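Local coordinates for protein beta-N-acetylglucosaminidase Nag2 (Vibrio harveyi, PDB 6EZS) that is a family 20 glycoside hydrolase that probably removes terminal non-reducing N-acetyl-D-hexosamine residues from N-acetyl-beta-D-hexosaminides, at residues 272-277 with 332-337. Numbering follows the deposited sequence.
Sequences CARHFH and PQYTHL. With NAG (2-acetamido-2-deoxy-beta-D-glucopyranose), chain C.
Thr335 OG1 joins two histidines from different parts of the chain: it is hydrogen-bonded to His275 NE2 at 2.6 Å, with an angle of 142°, and to ND1 of its sequence neighbour His336 at 3.0 Å. The hydroxyl oxygen meets both imidazoles at their edges. Since His275 ND1 is also hydrogen-bonded, to the carbonyl oxygen of Cys583, the imidazole is held at both nitrogens, which should fix the rotation of the ring. Tyr334 packs against the same imidazole through its CB, 3.6 Å from His275 CE1, while the two rings lie obliquely, their planes at 48°. Farther out, Tyr334 CE2 touches Arg274 CG at 3.6 Å. Both segments are loops of the TIM-barrel catalytic domain, and 272-277 directly follows strand 265-271, a position from which barrel loops commonly line the active site. Arg274 turns its guanidinium to the bound N-acetylglucosamine: NH2 donates to O3 of the sugar at 3.2 Å, with that oxygen in the guanidinium plane, and NH1 donates to O4 at 3.0 Å. Salt bridges from NE to Glu305 and from NH1 to Asp271 position the group, and Glu584, Asp532 and Trp546 bind the same sugar. The Tyr334 ring stands nearly perpendicular to the guanidinium, at 86°, and Tyr334 also touches Glu305.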
# COMPACT_ATOMS: atom_id res chain seq x y z
N CYS A 272 1.79 2.25 -5.53
CA CYS A 272 2.60 3.22 -6.29
C CYS A 272 1.89 3.80 -7.52
O CYS A 272 2.45 4.65 -8.22
CB CYS A 272 3.90 2.58 -6.73
SG CYS A 272 5.00 2.15 -5.37
N ALA A 273 0.67 3.35 -7.79
CA ALA A 273 -0.09 3.84 -8.93
C ALA A 273 -0.80 5.14 -8.61
O ALA A 273 -0.80 6.06 -9.41
CB ALA A 273 -1.09 2.79 -9.38
N ARG A 274 -1.46 5.19 -7.46
CA ARG A 274 -2.19 6.41 -7.06
C ARG A 274 -1.26 7.60 -6.93
O ARG A 274 -1.59 8.70 -7.36
CB ARG A 274 -2.94 6.20 -5.75
CG ARG A 274 -4.29 5.51 -5.91
CD ARG A 274 -4.27 4.35 -6.91
NE ARG A 274 -5.61 3.75 -7.05
CZ ARG A 274 -6.18 2.92 -6.19
NH1 ARG A 274 -5.52 2.52 -5.09
NH2 ARG A 274 -7.41 2.48 -6.44
N HIS A 275 -0.11 7.38 -6.32
CA HIS A 275 0.97 8.33 -6.28
C HIS A 275 2.29 7.58 -6.44
O HIS A 275 2.46 6.47 -5.93
CB HIS A 275 0.93 9.13 -4.97
CG HIS A 275 -0.12 10.20 -4.97
ND1 HIS A 275 -1.32 10.06 -4.32
CD2 HIS A 275 -0.17 11.40 -5.59
CE1 HIS A 275 -2.06 11.14 -4.53
NE2 HIS A 275 -1.37 11.97 -5.29
N PHE A 276 3.21 8.19 -7.17
CA PHE A 276 4.48 7.59 -7.46
C PHE A 276 5.44 7.90 -6.31
O PHE A 276 5.54 9.03 -5.88
CB PHE A 276 5.02 8.15 -8.77
CG PHE A 276 6.38 7.63 -9.13
CD1 PHE A 276 6.54 6.33 -9.56
CD2 PHE A 276 7.50 8.44 -9.01
CE1 PHE A 276 7.80 5.85 -9.89
CE2 PHE A 276 8.76 7.96 -9.34
CZ PHE A 276 8.91 6.67 -9.78
N HIS A 277 6.13 6.87 -5.84
CA HIS A 277 7.13 7.01 -4.80
C HIS A 277 8.44 6.64 -5.44
O HIS A 277 8.52 5.60 -6.10
CB HIS A 277 6.81 6.06 -3.64
CG HIS A 277 5.35 6.03 -3.30
ND1 HIS A 277 4.69 7.13 -2.78
CD2 HIS A 277 4.42 5.07 -3.45
CE1 HIS A 277 3.42 6.83 -2.61
NE2 HIS A 277 3.23 5.58 -3.01
N PRO A 332 -5.86 14.80 -14.10
CA PRO A 332 -5.31 14.81 -12.75
C PRO A 332 -6.21 14.07 -11.77
O PRO A 332 -7.40 13.94 -12.00
CB PRO A 332 -5.29 16.30 -12.37
CG PRO A 332 -5.54 17.05 -13.63
CD PRO A 332 -6.29 16.15 -14.53
N GLN A 333 -5.62 13.56 -10.70
CA GLN A 333 -6.34 12.88 -9.64
C GLN A 333 -5.68 13.16 -8.30
O GLN A 333 -4.46 13.19 -8.21
CB GLN A 333 -6.36 11.37 -9.84
CG GLN A 333 -7.09 10.88 -11.08
CD GLN A 333 -8.59 11.02 -11.00
OE1 GLN A 333 -9.18 11.03 -9.92
NE2 GLN A 333 -9.23 11.13 -12.16
N TYR A 334 -6.53 13.37 -7.29
CA TYR A 334 -6.15 13.47 -5.88
C TYR A 334 -5.42 14.74 -5.49
O TYR A 334 -5.90 15.49 -4.64
CB TYR A 334 -5.35 12.25 -5.43
CG TYR A 334 -6.00 10.93 -5.77
CD1 TYR A 334 -7.33 10.68 -5.47
CD2 TYR A 334 -5.27 9.93 -6.38
CE1 TYR A 334 -7.92 9.46 -5.80
CE2 TYR A 334 -5.85 8.71 -6.70
CZ TYR A 334 -7.17 8.48 -6.42
OH TYR A 334 -7.72 7.25 -6.73
N THR A 335 -4.24 14.95 -6.09
CA THR A 335 -3.36 16.08 -5.80
C THR A 335 -2.69 16.54 -7.10
O THR A 335 -2.95 15.96 -8.16
CB THR A 335 -2.26 15.67 -4.79
OG1 THR A 335 -1.47 14.61 -5.34
CG2 THR A 335 -2.86 15.21 -3.43
N HIS A 336 -1.84 17.56 -7.01
CA HIS A 336 -1.05 18.08 -8.12
C HIS A 336 -1.89 18.41 -9.32
O HIS A 336 -1.52 18.07 -10.45
CB HIS A 336 0.06 17.08 -8.49
CG HIS A 336 1.10 16.92 -7.43
ND1 HIS A 336 0.96 16.05 -6.37
CD2 HIS A 336 2.28 17.55 -7.24
CE1 HIS A 336 2.02 16.14 -5.59
NE2 HIS A 336 2.84 17.05 -6.09
N LEU A 337 -3.02 19.07 -9.08
CA LEU A 337 -3.96 19.39 -10.16
C LEU A 337 -3.38 20.34 -11.20
O LEU A 337 -3.71 20.22 -12.39
CB LEU A 337 -5.24 20.02 -9.62
CG LEU A 337 -5.99 19.29 -8.52
CD1 LEU A 337 -7.20 20.10 -8.08
CD2 LEU A 337 -6.38 17.88 -8.96
C1 NAG C . -9.32 -1.26 -1.17
C2 NAG C . -9.22 -1.23 -2.71
C3 NAG C . -8.33 -0.11 -3.27
C4 NAG C . -8.56 1.21 -2.57
C5 NAG C . -8.73 1.00 -1.07
C6 NAG C . -9.08 2.29 -0.33
C7 NAG C . -9.16 -3.36 -4.03
C8 NAG C . -8.29 -4.55 -4.29
N2 NAG C . -8.62 -2.52 -3.14
O1 NAG C . -10.28 -2.19 -0.70
O3 NAG C . -8.58 0.06 -4.66
O4 NAG C . -7.43 2.02 -2.87
O5 NAG C . -9.77 0.05 -0.90
O6 NAG C . -8.84 2.08 1.06
O7 NAG C . -10.24 -3.19 -4.59